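Local coordinates for protein enoyl-CoA hydratase subunit I (Geobacillus kaustophilus, PDB 2PBP) that probably hydrates the double bond of enoyl-CoA thioesters, as a hydro-lyase of the crotonase family thought to serve fatty-acid or phenylacetate breakdown, at residues F4-A8 with E36-A40; R10-A14 with N47-V52; V41-D45 with R90-T96; E127-V133 with L160-M166. One frame throughout, in Å; residues are numbered along the deposited sequence.

Interaction 1. Residues F4-A8 with E36-A40; sequences FVSIA and EIVAA
In this crotonase fold the first strand, 7-12, is an outermost strand, within this chain, of the six-stranded mixed sheet, and Glu36, on helix 31-46, reaches out to hold the N-terminal residues leading into it. Its carboxylate is gripped by three donors of Val5 and Ser6, with Gln32 as a fourth on OE2. OE1 takes the backbone N of Ser6 at 2.8 Å on its syn side, and the N of Val5 at 3.0 Å from above the carboxylate plane, in a more bent bond with an N-H...O angle of 134°. OE2 receives the hydroxyl of Ser6, OG, at 2.9 Å, again from above the plane. Glutamate suits the place because its chain, extended beyond CG, spans the distance from the helix and supplies two acceptor oxygens. Cut back to alanine, Glu36 would no longer accept from Val5 N, Ser6 N and Ser6 OG, and the N-terminal residues would probably be freer to move. The Phe4 ring and the glutamate chain run alongside each other, pointing opposite ways, the ring plane within 17° of the carboxylate; CE1 lies 3.8 Å from Ala39 CB, which meets the ring at its edge. Small alanines leave room for this ring. Deeper in, Ile7, which also packs on Leu20 and Met33, meets the helix with two branches: CG2 touches Ile37 CG1, and CD1 lies 4.2 Å from Ala40 CB.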
loop_
_atom_site.group_PDB
_atom_site.type_symbol
_atom_site.label_atom_id
_atom_site.label_comp_id
_atom_site.label_asym_id
_atom_site.label_seq_id
_atom_site.Cartn_x
_atom_site.Cartn_y
_atom_site.Cartn_z
ATOM N N PHE A 4 -24.536 23.069 -14.713
ATOM C CA PHE A 4 -23.061 23.224 -14.876
ATOM C C PHE A 4 -22.728 23.876 -16.212
ATOM O O PHE A 4 -23.335 23.564 -17.237
ATOM C CB PHE A 4 -22.375 21.858 -14.782
ATOM C CG PHE A 4 -22.460 21.230 -13.420
ATOM C CD1 PHE A 4 -21.774 21.779 -12.340
ATOM C CD2 PHE A 4 -23.232 20.091 -13.214
ATOM C CE1 PHE A 4 -21.856 21.200 -11.073
ATOM C CE2 PHE A 4 -23.321 19.507 -11.952
ATOM C CZ PHE A 4 -22.632 20.063 -10.879
ATOM N N VAL A 5 -21.756 24.780 -16.195
ATOM C CA VAL A 5 -21.352 25.476 -17.406
ATOM C C VAL A 5 -19.896 25.216 -17.774
ATOM O O VAL A 5 -19.445 25.621 -18.844
ATOM C CB VAL A 5 -21.560 27.000 -17.263
ATOM C CG1 VAL A 5 -23.037 27.311 -17.116
ATOM C CG2 VAL A 5 -20.789 27.521 -16.057
ATOM N N SER A 6 -19.164 24.534 -16.896
ATOM C CA SER A 6 -17.756 24.246 -17.151
ATOM C C SER A 6 -17.443 22.755 -17.244
ATOM O O SER A 6 -16.335 22.374 -17.616
ATOM C CB SER A 6 -16.886 24.880 -16.063
ATOM O OG SER A 6 -17.097 26.280 -16.002
ATOM N N ILE A 7 -18.412 21.915 -16.897
ATOM C CA ILE A 7 -18.214 20.471 -16.958
ATOM C C ILE A 7 -19.438 19.782 -17.541
ATOM O O ILE A 7 -20.504 20.384 -17.652
ATOM C CB ILE A 7 -17.921 19.877 -15.547
ATOM C CG1 ILE A 7 -19.098 20.124 -14.598
ATOM C CG2 ILE A 7 -16.660 20.506 -14.972
ATOM C CD1 ILE A 7 -20.202 19.083 -14.665
ATOM N N ALA A 8 -19.269 18.519 -17.919
ATOM C CA ALA A 8 -20.352 17.718 -18.472
ATOM C C ALA A 8 -20.302 16.349 -17.808
ATOM O O ALA A 8 -19.283 15.659 -17.873
ATOM C CB ALA A 8 -20.188 17.579 -19.978
ATOM N N GLU A 36 -17.418 23.503 -9.476
ATOM C CA GLU A 36 -18.316 22.666 -10.266
ATOM C C GLU A 36 -17.894 21.202 -10.191
ATOM O O GLU A 36 -18.736 20.306 -10.096
ATOM C CB GLU A 36 -18.348 23.134 -11.724
ATOM C CG GLU A 36 -19.094 24.451 -11.915
ATOM C CD GLU A 36 -19.261 24.829 -13.372
ATOM O OE1 GLU A 36 -19.714 23.973 -14.160
ATOM O OE2 GLU A 36 -18.944 25.983 -13.730
ATOM N N ILE A 37 -16.588 20.963 -10.228
ATOM C CA ILE A 37 -16.068 19.606 -10.145
ATOM C C ILE A 37 -16.459 19.000 -8.799
ATOM O O ILE A 37 -16.919 17.864 -8.735
ATOM C CB ILE A 37 -14.531 19.585 -10.296
ATOM C CG1 ILE A 37 -14.144 20.080 -11.694
ATOM C CG2 ILE A 37 -14.002 18.181 -10.046
ATOM C CD1 ILE A 37 -12.668 20.434 -11.866
ATOM N N VAL A 38 -16.285 19.768 -7.726
ATOM C CA VAL A 38 -16.629 19.296 -6.385
ATOM C C VAL A 38 -18.110 18.937 -6.291
ATOM O O VAL A 38 -18.478 17.893 -5.743
ATOM C CB VAL A 38 -16.314 20.366 -5.313
ATOM C CG1 VAL A 38 -16.887 19.946 -3.965
ATOM C CG2 VAL A 38 -14.814 20.557 -5.206
ATOM N N ALA A 39 -18.956 19.806 -6.832
ATOM C CA ALA A 39 -20.392 19.580 -6.803
ATOM C C ALA A 39 -20.758 18.309 -7.567
ATOM O O ALA A 39 -21.537 17.490 -7.086
ATOM C CB ALA A 39 -21.119 20.779 -7.393
ATOM N N ALA A 40 -20.182 18.146 -8.753
ATOM C CA ALA A 40 -20.465 16.973 -9.577
ATOM C C ALA A 40 -19.957 15.691 -8.924
ATOM O O ALA A 40 -20.655 14.672 -8.912
ATOM C CB ALA A 40 -19.836 17.139 -10.958
#

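Interaction 2. Residues R10-A14 with N47-V52; sequences RQEGA and NEKVRV
Ala14 sits in the tight connection of a beta hairpin, between strands 7-12 and 15-20 of the crotonase sheet, and packs against the loop that carries the chain from helix 31-46 into strand 52-57. Its carbonyl oxygen does most of the joining. Arg51 N donates to Ala14 O at 2.8 Å, in the carbonyl plane, and Val52 N adds a weak bond to the same oxygen at 3.4 Å, so one acceptor serves two successive amides where strand 52-57 begins. The small side chain of Ala14 allows this closeness: its CB lies 3.6 Å from Lys49 O and 3.9 Å from Arg51 CG. The guanidinium of Arg51 is satisfied elsewhere, by the backbone carbonyls of Ala198 and Phe255. A type I turn runs from Asn47 to Val50, closed by Val50 N on Asn47 O. Within it Asn47 OD1 accepts from Lys49 N at 2.8 Å, an Asx turn; with CG anti to the backbone N (chi1 -169°), this short side chain brings OD1 forward to the amide two residues on, the donor tilted from the carbonyl plane. The other end of that amide faces the hairpin through water: one molecule donates to Gln11 OE1 and accepts from Asn47 ND2. A second water links Gly13 O to Lys49 NZ, weakly at both ends. Positive phi at Gly13 is easy for a residue without CB. Beside the first bridge, Gln11 OE1 lies 3.9 Å from Val50 CG2.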
loop_
_atom_site.group_PDB
_atom_site.type_symbol
_atom_site.label_atom_id
_atom_site.label_comp_id
_atom_site.label_asym_id
_atom_site.label_seq_id
_atom_site.Cartn_x
_atom_site.Cartn_y
_atom_site.Cartn_z
ATOM N N ARG A 10 -22.089 12.433 -17.123
ATOM C CA ARG A 10 -22.913 11.401 -17.737
ATOM C C ARG A 10 -22.645 10.071 -17.054
ATOM O O ARG A 10 -21.669 9.927 -16.319
ATOM C CB ARG A 10 -22.606 11.280 -19.234
ATOM C CG ARG A 10 -21.198 10.800 -19.563
ATOM C CD ARG A 10 -20.943 10.860 -21.068
ATOM N NE ARG A 10 -19.577 10.480 -21.423
ATOM C CZ ARG A 10 -19.142 9.226 -21.514
ATOM N NH1 ARG A 10 -19.965 8.210 -21.280
ATOM N NH2 ARG A 10 -17.877 8.988 -21.835
ATOM N N GLN A 11 -23.512 9.098 -17.299
ATOM C CA GLN A 11 -23.344 7.787 -16.696
ATOM C C GLN A 11 -23.325 6.680 -17.732
ATOM O O GLN A 11 -24.046 6.724 -18.726
ATOM C CB GLN A 11 -24.455 7.528 -15.680
ATOM C CG GLN A 11 -24.457 8.518 -14.532
ATOM C CD GLN A 11 -25.627 8.328 -13.595
ATOM O OE1 GLN A 11 -25.741 7.303 -12.922
ATOM N NE2 GLN A 11 -26.512 9.320 -13.549
ATOM N N GLU A 12 -22.473 5.695 -17.490
ATOM C CA GLU A 12 -22.337 4.542 -18.366
ATOM C C GLU A 12 -22.380 3.355 -17.419
ATOM O O GLU A 12 -21.366 2.983 -16.829
ATOM C CB GLU A 12 -20.997 4.591 -19.105
ATOM C CG GLU A 12 -20.806 3.498 -20.143
ATOM C CD GLU A 12 -21.864 3.534 -21.231
ATOM O OE1 GLU A 12 -22.133 4.633 -21.765
ATOM O OE2 GLU A 12 -22.421 2.463 -21.556
ATOM N N GLY A 13 -23.565 2.774 -17.257
ATOM C CA GLY A 13 -23.704 1.658 -16.344
ATOM C C GLY A 13 -23.537 2.180 -14.928
ATOM O O GLY A 13 -24.196 3.145 -14.541
ATOM N N ALA A 14 -22.648 1.560 -14.158
ATOM C CA ALA A 14 -22.404 1.975 -12.778
ATOM C C ALA A 14 -21.211 2.924 -12.688
ATOM O O ALA A 14 -20.672 3.159 -11.605
ATOM C CB ALA A 14 -22.162 0.748 -11.903
ATOM N N ASN A 47 -24.628 9.032 -4.871
ATOM C CA ASN A 47 -25.465 8.137 -5.673
ATOM C C ASN A 47 -24.966 6.694 -5.571
ATOM O O ASN A 47 -23.923 6.352 -6.125
ATOM C CB ASN A 47 -25.437 8.582 -7.142
ATOM C CG ASN A 47 -26.484 7.879 -7.994
ATOM O OD1 ASN A 47 -26.919 6.770 -7.685
ATOM N ND2 ASN A 47 -26.880 8.522 -9.088
ATOM N N GLU A 48 -25.715 5.842 -4.882
ATOM C CA GLU A 48 -25.297 4.455 -4.729
ATOM C C GLU A 48 -25.293 3.665 -6.034
ATOM O O GLU A 48 -24.769 2.553 -6.090
ATOM C CB GLU A 48 -26.157 3.756 -3.669
ATOM C CG GLU A 48 -25.738 4.125 -2.247
ATOM C CD GLU A 48 -26.588 3.468 -1.176
ATOM O OE1 GLU A 48 -26.689 2.221 -1.169
ATOM O OE2 GLU A 48 -27.149 4.204 -0.336
ATOM N N LYS A 49 -25.863 4.245 -7.085
ATOM C CA LYS A 49 -25.890 3.589 -8.391
ATOM C C LYS A 49 -24.535 3.727 -9.065
ATOM O O LYS A 49 -24.218 3.003 -10.011
ATOM C CB LYS A 49 -26.963 4.219 -9.280
ATOM C CG LYS A 49 -28.372 3.793 -8.926
ATOM C CD LYS A 49 -28.519 2.296 -9.110
ATOM C CE LYS A 49 -28.197 1.858 -10.540
ATOM N NZ LYS A 49 -28.033 0.378 -10.669
ATOM N N VAL A 50 -23.745 4.674 -8.574
ATOM C CA VAL A 50 -22.419 4.932 -9.114
ATOM C C VAL A 50 -21.371 4.240 -8.254
ATOM O O VAL A 50 -21.203 4.563 -7.078
ATOM C CB VAL A 50 -22.133 6.446 -9.157
ATOM C CG1 VAL A 50 -20.730 6.700 -9.682
ATOM C CG2 VAL A 50 -23.162 7.133 -10.033
ATOM N N ARG A 51 -20.666 3.286 -8.847
ATOM C CA ARG A 51 -19.646 2.537 -8.128
ATOM C C ARG A 51 -18.232 3.029 -8.412
ATOM O O ARG A 51 -17.310 2.769 -7.638
ATOM C CB ARG A 51 -19.758 1.054 -8.478
ATOM C CG ARG A 51 -21.115 0.462 -8.143
ATOM C CD ARG A 51 -21.124 -1.046 -8.338
ATOM N NE ARG A 51 -22.365 -1.641 -7.852
ATOM C CZ ARG A 51 -22.550 -2.947 -7.683
ATOM N NH1 ARG A 51 -21.571 -3.802 -7.964
ATOM N NH2 ARG A 51 -23.711 -3.397 -7.228
ATOM N N VAL A 52 -18.065 3.731 -9.528
ATOM C CA VAL A 52 -16.764 4.275 -9.913
ATOM C C VAL A 52 -16.977 5.622 -10.594
ATOM O O VAL A 52 -17.923 5.801 -11.363
ATOM C CB VAL A 52 -16.016 3.339 -10.901
ATOM C CG1 VAL A 52 -14.599 3.862 -11.148
ATOM C CG2 VAL A 52 -15.966 1.920 -10.350
HETATM O O HOH W 1 -28.102 7.312 -11.233
HETATM O O HOH W 2 -26.224 1.299 -12.754
#

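Interaction 3. Residues V41-D45 with R90-T96; sequences VEAFD and RLSIVKT
Two acidic side chains of helix 31-46 in the crotonase fold, Glu42 and Asp45, reach the end of helix 86-92 and the loop after it. Glu42 and Arg90 form a side-on salt bridge: NH2 donates to OE1 at 2.6 Å and NE to OE2 at 3.0 Å, each oxygen lying nearly in the guanidinium plane. The arginine turns back through a bend at chi3 (66°), which brings its NE-NH2 edge round to the glutamate, whose own chain runs extended. The carboxylate is rotated 37° from the guanidinium, and OE2 also takes a water that bonds to Arg90 O. A leucine in place of Glu42 would probably leave the Arg90 guanidinium without its charged mate and that water without one of its acceptors. Asp45 directs its carboxylate into the loop with CG anti to its N (chi1 -167°). There OD1 accepts from Thr96 N at 2.9 Å and, in a very short bond, from Thr96 OG1, while OD2 takes a weak bond from Lys95 N. A short acid fits because the backbones here come close. Beside these polar contacts the beta-branched Val41 and Val94 cross at about a right angle, Val41 CG1 lying a tight 3.5 Å from Val94 CG2.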
loop_
_atom_site.group_PDB
_atom_site.type_symbol
_atom_site.label_atom_id
_atom_site.label_comp_id
_atom_site.label_asym_id
_atom_site.label_seq_id
_atom_site.Cartn_x
_atom_site.Cartn_y
_atom_site.Cartn_z
ATOM N N VAL A 41 -18.743 15.737 -8.383
ATOM C CA VAL A 41 -18.173 14.562 -7.735
ATOM C C VAL A 41 -18.952 14.166 -6.482
ATOM O O VAL A 41 -19.213 12.986 -6.258
ATOM C CB VAL A 41 -16.691 14.787 -7.362
ATOM C CG1 VAL A 41 -16.170 13.605 -6.556
ATOM C CG2 VAL A 41 -15.860 14.958 -8.628
ATOM N N GLU A 42 -19.328 15.142 -5.660
ATOM C CA GLU A 42 -20.076 14.821 -4.454
ATOM C C GLU A 42 -21.443 14.239 -4.808
ATOM O O GLU A 42 -21.955 13.378 -4.097
ATOM C CB GLU A 42 -20.223 16.057 -3.556
ATOM C CG GLU A 42 -18.888 16.562 -3.003
ATOM C CD GLU A 42 -19.052 17.623 -1.932
ATOM O OE1 GLU A 42 -20.054 18.368 -1.979
ATOM O OE2 GLU A 42 -18.171 17.726 -1.051
ATOM N N ALA A 43 -22.020 14.693 -5.916
ATOM C CA ALA A 43 -23.319 14.190 -6.353
ATOM C C ALA A 43 -23.208 12.704 -6.701
ATOM O O ALA A 43 -24.021 11.890 -6.261
ATOM C CB ALA A 43 -23.803 14.975 -7.558
ATOM N N PHE A 44 -22.199 12.354 -7.495
ATOM C CA PHE A 44 -21.988 10.961 -7.873
ATOM C C PHE A 44 -21.591 10.130 -6.649
ATOM O O PHE A 44 -21.939 8.956 -6.550
ATOM C CB PHE A 44 -20.883 10.836 -8.934
ATOM C CG PHE A 44 -21.343 11.089 -10.352
ATOM C CD1 PHE A 44 -22.648 10.799 -10.747
ATOM C CD2 PHE A 44 -20.445 11.555 -11.309
ATOM C CE1 PHE A 44 -23.047 10.968 -12.074
ATOM C CE2 PHE A 44 -20.831 11.727 -12.640
ATOM C CZ PHE A 44 -22.137 11.432 -13.023
ATOM N N ASP A 45 -20.855 10.742 -5.725
ATOM C CA ASP A 45 -20.408 10.049 -4.517
ATOM C C ASP A 45 -21.600 9.636 -3.653
ATOM O O ASP A 45 -21.572 8.578 -3.019
ATOM C CB ASP A 45 -19.446 10.948 -3.722
ATOM C CG ASP A 45 -18.681 10.195 -2.632
ATOM O OD1 ASP A 45 -18.452 8.975 -2.769
ATOM O OD2 ASP A 45 -18.284 10.835 -1.636
ATOM N N ARG A 90 -12.515 18.819 0.092
ATOM C CA ARG A 90 -13.750 18.069 -0.120
ATOM C C ARG A 90 -13.507 16.955 -1.130
ATOM O O ARG A 90 -14.094 15.878 -1.032
ATOM C CB ARG A 90 -14.865 19.007 -0.599
ATOM C CG ARG A 90 -15.319 19.974 0.493
ATOM C CD ARG A 90 -16.227 21.076 -0.018
ATOM N NE ARG A 90 -17.508 20.570 -0.496
ATOM C CZ ARG A 90 -18.589 21.326 -0.658
ATOM N NH1 ARG A 90 -18.543 22.622 -0.377
ATOM N NH2 ARG A 90 -19.718 20.785 -1.095
ATOM N N LEU A 91 -12.629 17.209 -2.094
ATOM C CA LEU A 91 -12.311 16.204 -3.102
ATOM C C LEU A 91 -11.526 15.067 -2.456
ATOM O O LEU A 91 -11.693 13.899 -2.814
ATOM C CB LEU A 91 -11.493 16.825 -4.240
ATOM C CG LEU A 91 -12.236 17.781 -5.178
ATOM C CD1 LEU A 91 -11.275 18.321 -6.229
ATOM C CD2 LEU A 91 -13.393 17.046 -5.849
ATOM N N SER A 92 -10.683 15.420 -1.490
ATOM C CA SER A 92 -9.857 14.452 -0.781
ATOM C C SER A 92 -10.649 13.429 0.031
ATOM O O SER A 92 -10.161 12.326 0.276
ATOM C CB SER A 92 -8.889 15.174 0.161
ATOM O OG SER A 92 -8.040 16.060 -0.542
ATOM N N ILE A 93 -11.862 13.783 0.449
ATOM C CA ILE A 93 -12.657 12.864 1.256
ATOM C C ILE A 93 -13.754 12.089 0.526
ATOM O O ILE A 93 -14.597 11.458 1.164
ATOM C CB ILE A 93 -13.285 13.589 2.468
ATOM C CG1 ILE A 93 -14.275 14.655 1.997
ATOM C CG2 ILE A 93 -12.187 14.209 3.315
ATOM C CD1 ILE A 93 -15.210 15.188 3.081
ATOM N N VAL A 94 -13.747 12.139 -0.802
ATOM C CA VAL A 94 -14.732 11.398 -1.589
ATOM C C VAL A 94 -14.459 9.916 -1.333
ATOM O O VAL A 94 -13.324 9.458 -1.463
ATOM C CB VAL A 94 -14.586 11.721 -3.088
ATOM C CG1 VAL A 94 -15.457 10.787 -3.925
ATOM C CG2 VAL A 94 -14.985 13.170 -3.332
ATOM N N LYS A 95 -15.490 9.167 -0.957
ATOM C CA LYS A 95 -15.306 7.752 -0.646
ATOM C C LYS A 95 -15.421 6.787 -1.815
ATOM O O LYS A 95 -14.820 5.712 -1.793
ATOM C CB LYS A 95 -16.275 7.335 0.464
ATOM C CG LYS A 95 -15.953 7.981 1.803
ATOM C CD LYS A 95 -16.831 7.442 2.915
ATOM C CE LYS A 95 -16.487 8.086 4.246
ATOM N NZ LYS A 95 -15.079 7.823 4.646
ATOM N N THR A 96 -16.181 7.168 -2.831
ATOM C CA THR A 96 -16.363 6.316 -4.002
ATOM C C THR A 96 -15.070 6.247 -4.814
ATOM O O THR A 96 -14.335 7.229 -4.903
ATOM C CB THR A 96 -17.487 6.866 -4.905
ATOM O OG1 THR A 96 -18.710 6.924 -4.158
ATOM C CG2 THR A 96 -17.682 5.977 -6.122
HETATM O O HOH W 3 -16.660 15.710 -0.260
#

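Interaction 4. Residues E127-V133 with L160-M166; sequences EFGFPEV and LWTGARM
Residues 160-166 leave helix 153-162 and enter the short strand 166-167, an outer strand of the smaller four-stranded sheet of the crotonase fold, beside strand 127-129. The segment starts on Leu160, whose side chain lies alongside Phe130 and points the same way; its CD2 methyl comes 3.4 Å from CD2 of the Phe130 ring, which also stacks on Phe111. The carbonyl O atoms of Leu160 and Trp161 are met by Val133, whose CG1 stands in the crowded position between its backbone N and carbonyl carbon (chi1 62°). A water accepts from Val133 N and donates to both Leu160 O and Phe130 O, so it bridges Leu160 O of the helix end to the other segment. Thr162, whose OG1 is bonded to Glu158 O, offers the same atom to Ala164 N in a weak bond. Gly163 then ends the helix with positive phi; a side chain there would run into Val133 and Pro131. Gly163 CA makes a CH...O contact with Phe130 O at 3.2 Å. A second water joins Ala164 O to Phe130 N. Arg165, extended from CG to NE, crosses Glu127 obliquely, carboxylate and guanidinium planes 84° apart, and its NH1 makes a long salt bridge with Glu127 OE1 at 3.2 Å. Met166 closes the antiparallel hydrogen-bonded pair with Phe128: Phe128 N gives to Met166 O at 2.8 Å, and Met166 N returns a nearly straight bond to Phe128 O at 2.6 Å.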
loop_
_atom_site.group_PDB
_atom_site.type_symbol
_atom_site.label_atom_id
_atom_site.label_comp_id
_atom_site.label_asym_id
_atom_site.label_seq_id
_atom_site.Cartn_x
_atom_site.Cartn_y
_atom_site.Cartn_z
ATOM N N GLU A 127 1.254 14.772 -19.832
ATOM C CA GLU A 127 2.449 15.320 -19.208
ATOM C C GLU A 127 1.976 15.882 -17.876
ATOM O O GLU A 127 0.893 16.449 -17.795
ATOM C CB GLU A 127 3.061 16.436 -20.057
ATOM C CG GLU A 127 3.897 15.939 -21.227
ATOM C CD GLU A 127 4.757 17.037 -21.828
ATOM O OE1 GLU A 127 4.192 17.980 -22.420
ATOM O OE2 GLU A 127 5.999 16.959 -21.701
ATOM N N PHE A 128 2.786 15.713 -16.840
ATOM C CA PHE A 128 2.436 16.185 -15.505
ATOM C C PHE A 128 3.517 17.127 -15.003
ATOM O O PHE A 128 4.703 16.888 -15.220
ATOM C CB PHE A 128 2.326 14.997 -14.545
ATOM C CG PHE A 128 1.365 13.936 -14.997
ATOM C CD1 PHE A 128 0.036 13.963 -14.587
ATOM C CD2 PHE A 128 1.790 12.904 -15.833
ATOM C CE1 PHE A 128 -0.859 12.979 -14.999
ATOM C CE2 PHE A 128 0.904 11.913 -16.252
ATOM C CZ PHE A 128 -0.425 11.950 -15.833
ATOM N N GLY A 129 3.116 18.196 -14.328
ATOM C CA GLY A 129 4.111 19.121 -13.818
ATOM C C GLY A 129 3.540 20.224 -12.952
ATOM O O GLY A 129 2.326 20.423 -12.906
ATOM N N PHE A 130 4.433 20.937 -12.272
ATOM C CA PHE A 130 4.065 22.043 -11.395
ATOM C C PHE A 130 4.856 23.280 -11.804
ATOM O O PHE A 130 5.894 23.589 -11.222
ATOM C CB PHE A 130 4.377 21.690 -9.941
ATOM C CG PHE A 130 3.470 20.646 -9.367
ATOM C CD1 PHE A 130 2.108 20.896 -9.227
ATOM C CD2 PHE A 130 3.970 19.410 -8.974
ATOM C CE1 PHE A 130 1.255 19.928 -8.701
ATOM C CE2 PHE A 130 3.127 18.435 -8.447
ATOM C CZ PHE A 130 1.766 18.695 -8.310
ATOM N N PRO A 131 4.369 24.003 -12.820
ATOM C CA PRO A 131 5.044 25.206 -13.305
ATOM C C PRO A 131 4.848 26.428 -12.413
ATOM O O PRO A 131 5.394 27.494 -12.699
ATOM C CB PRO A 131 4.442 25.391 -14.694
ATOM C CG PRO A 131 3.027 24.953 -14.484
ATOM C CD PRO A 131 3.194 23.687 -13.654
ATOM N N GLU A 132 4.090 26.266 -11.329
ATOM C CA GLU A 132 3.821 27.372 -10.408
ATOM C C GLU A 132 5.073 28.114 -9.960
ATOM O O GLU A 132 5.065 29.340 -9.846
ATOM C CB GLU A 132 3.069 26.889 -9.160
ATOM C CG GLU A 132 1.617 26.519 -9.400
ATOM C CD GLU A 132 1.418 25.029 -9.590
ATOM O OE1 GLU A 132 2.293 24.386 -10.202
ATOM O OE2 GLU A 132 0.380 24.503 -9.135
ATOM N N VAL A 133 6.146 27.374 -9.698
ATOM C CA VAL A 133 7.386 27.989 -9.240
ATOM C C VAL A 133 7.926 29.039 -10.210
ATOM O O VAL A 133 8.527 30.033 -9.786
ATOM C CB VAL A 133 8.479 26.917 -8.979
ATOM C CG1 VAL A 133 8.818 26.177 -10.268
ATOM C CG2 VAL A 133 9.721 27.572 -8.396
ATOM N N LEU A 160 9.395 19.998 -8.252
ATOM C CA LEU A 160 8.743 21.176 -7.689
ATOM C C LEU A 160 9.568 22.454 -7.839
ATOM O O LEU A 160 9.016 23.522 -8.099
ATOM C CB LEU A 160 8.418 20.928 -6.211
ATOM C CG LEU A 160 7.390 19.819 -5.959
ATOM C CD1 LEU A 160 7.403 19.415 -4.493
ATOM C CD2 LEU A 160 6.003 20.310 -6.374
ATOM N N TRP A 161 10.884 22.341 -7.687
ATOM C CA TRP A 161 11.767 23.503 -7.801
ATOM C C TRP A 161 12.010 23.972 -9.238
ATOM O O TRP A 161 12.192 25.166 -9.478
ATOM C CB TRP A 161 13.121 23.209 -7.152
ATOM C CG TRP A 161 13.162 23.328 -5.654
ATOM C CD1 TRP A 161 12.207 23.870 -4.835
ATOM C CD2 TRP A 161 14.255 22.964 -4.809
ATOM N NE1 TRP A 161 12.645 23.870 -3.531
ATOM C CE2 TRP A 161 13.902 23.320 -3.485
ATOM C CE3 TRP A 161 15.508 22.377 -5.037
ATOM C CZ2 TRP A 161 14.753 23.106 -2.398
ATOM C CZ3 TRP A 161 16.356 22.163 -3.958
ATOM C CH2 TRP A 161 15.973 22.529 -2.652
ATOM N N THR A 162 12.015 23.038 -10.188
ATOM C CA THR A 162 12.269 23.372 -11.593
ATOM C C THR A 162 11.023 23.609 -12.440
ATOM O O THR A 162 11.075 24.331 -13.440
ATOM C CB THR A 162 13.096 22.270 -12.289
ATOM O OG1 THR A 162 12.326 21.062 -12.365
ATOM C CG2 THR A 162 14.378 22.010 -11.526
ATOM N N GLY A 163 9.911 22.995 -12.052
ATOM C CA GLY A 163 8.681 23.152 -12.803
ATOM C C GLY A 163 8.688 22.388 -14.117
ATOM O O GLY A 163 7.835 22.613 -14.974
ATOM N N ALA A 164 9.645 21.477 -14.275
ATOM C CA ALA A 164 9.754 20.688 -15.498
ATOM C C ALA A 164 8.596 19.708 -15.640
ATOM O O ALA A 164 8.001 19.284 -14.650
ATOM C CB ALA A 164 11.077 19.931 -15.515
ATOM N N ARG A 165 8.282 19.341 -16.877
ATOM C CA ARG A 165 7.192 18.409 -17.123
ATOM C C ARG A 165 7.642 16.956 -17.101
ATOM O O ARG A 165 8.680 16.596 -17.659
ATOM C CB ARG A 165 6.526 18.707 -18.462
ATOM C CG ARG A 165 5.776 20.016 -18.499
ATOM C CD ARG A 165 5.140 20.202 -19.854
ATOM N NE ARG A 165 4.498 21.503 -19.987
ATOM C CZ ARG A 165 3.919 21.929 -21.103
ATOM N NH1 ARG A 165 3.903 21.151 -22.177
ATOM N NH2 ARG A 165 3.364 23.131 -21.146
ATOM N N MET A 166 6.830 16.127 -16.458
ATOM C CA MET A 166 7.092 14.703 -16.327
ATOM C C MET A 166 6.267 13.957 -17.378
ATOM O O MET A 166 5.067 14.195 -17.518
ATOM C CB MET A 166 6.690 14.267 -14.915
ATOM C CG MET A 166 7.013 12.841 -14.546
ATOM S SD MET A 166 6.241 12.458 -12.964
ATOM C CE MET A 166 7.317 13.328 -11.820
HETATM O O HOH W 4 7.147 19.996 -12.178
HETATM O O HOH W 5 6.259 24.291 -8.650
#

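In the fold
From the N terminus, the chain runs through strands 7-12 and 15-20 to helix 31-46, where interaction 1 closes the first loop by bringing the helix back to the start of the first strand. Interaction 2 crosses it, since its first segment lies inside the loop 4-40 and its second beyond it; it ties the far end of that strand to the entry of strand 52-57. Interaction 3 begins after interaction 1 has closed, opens inside interaction 2 but closes beyond it, joining the later helix turns to 90-96; Phe44 on Gln11 and Val38 on Leu91 connect all three. Interaction 4, its centre about 27 Å from that of interaction 3, closes a separate loop at the smaller sheet.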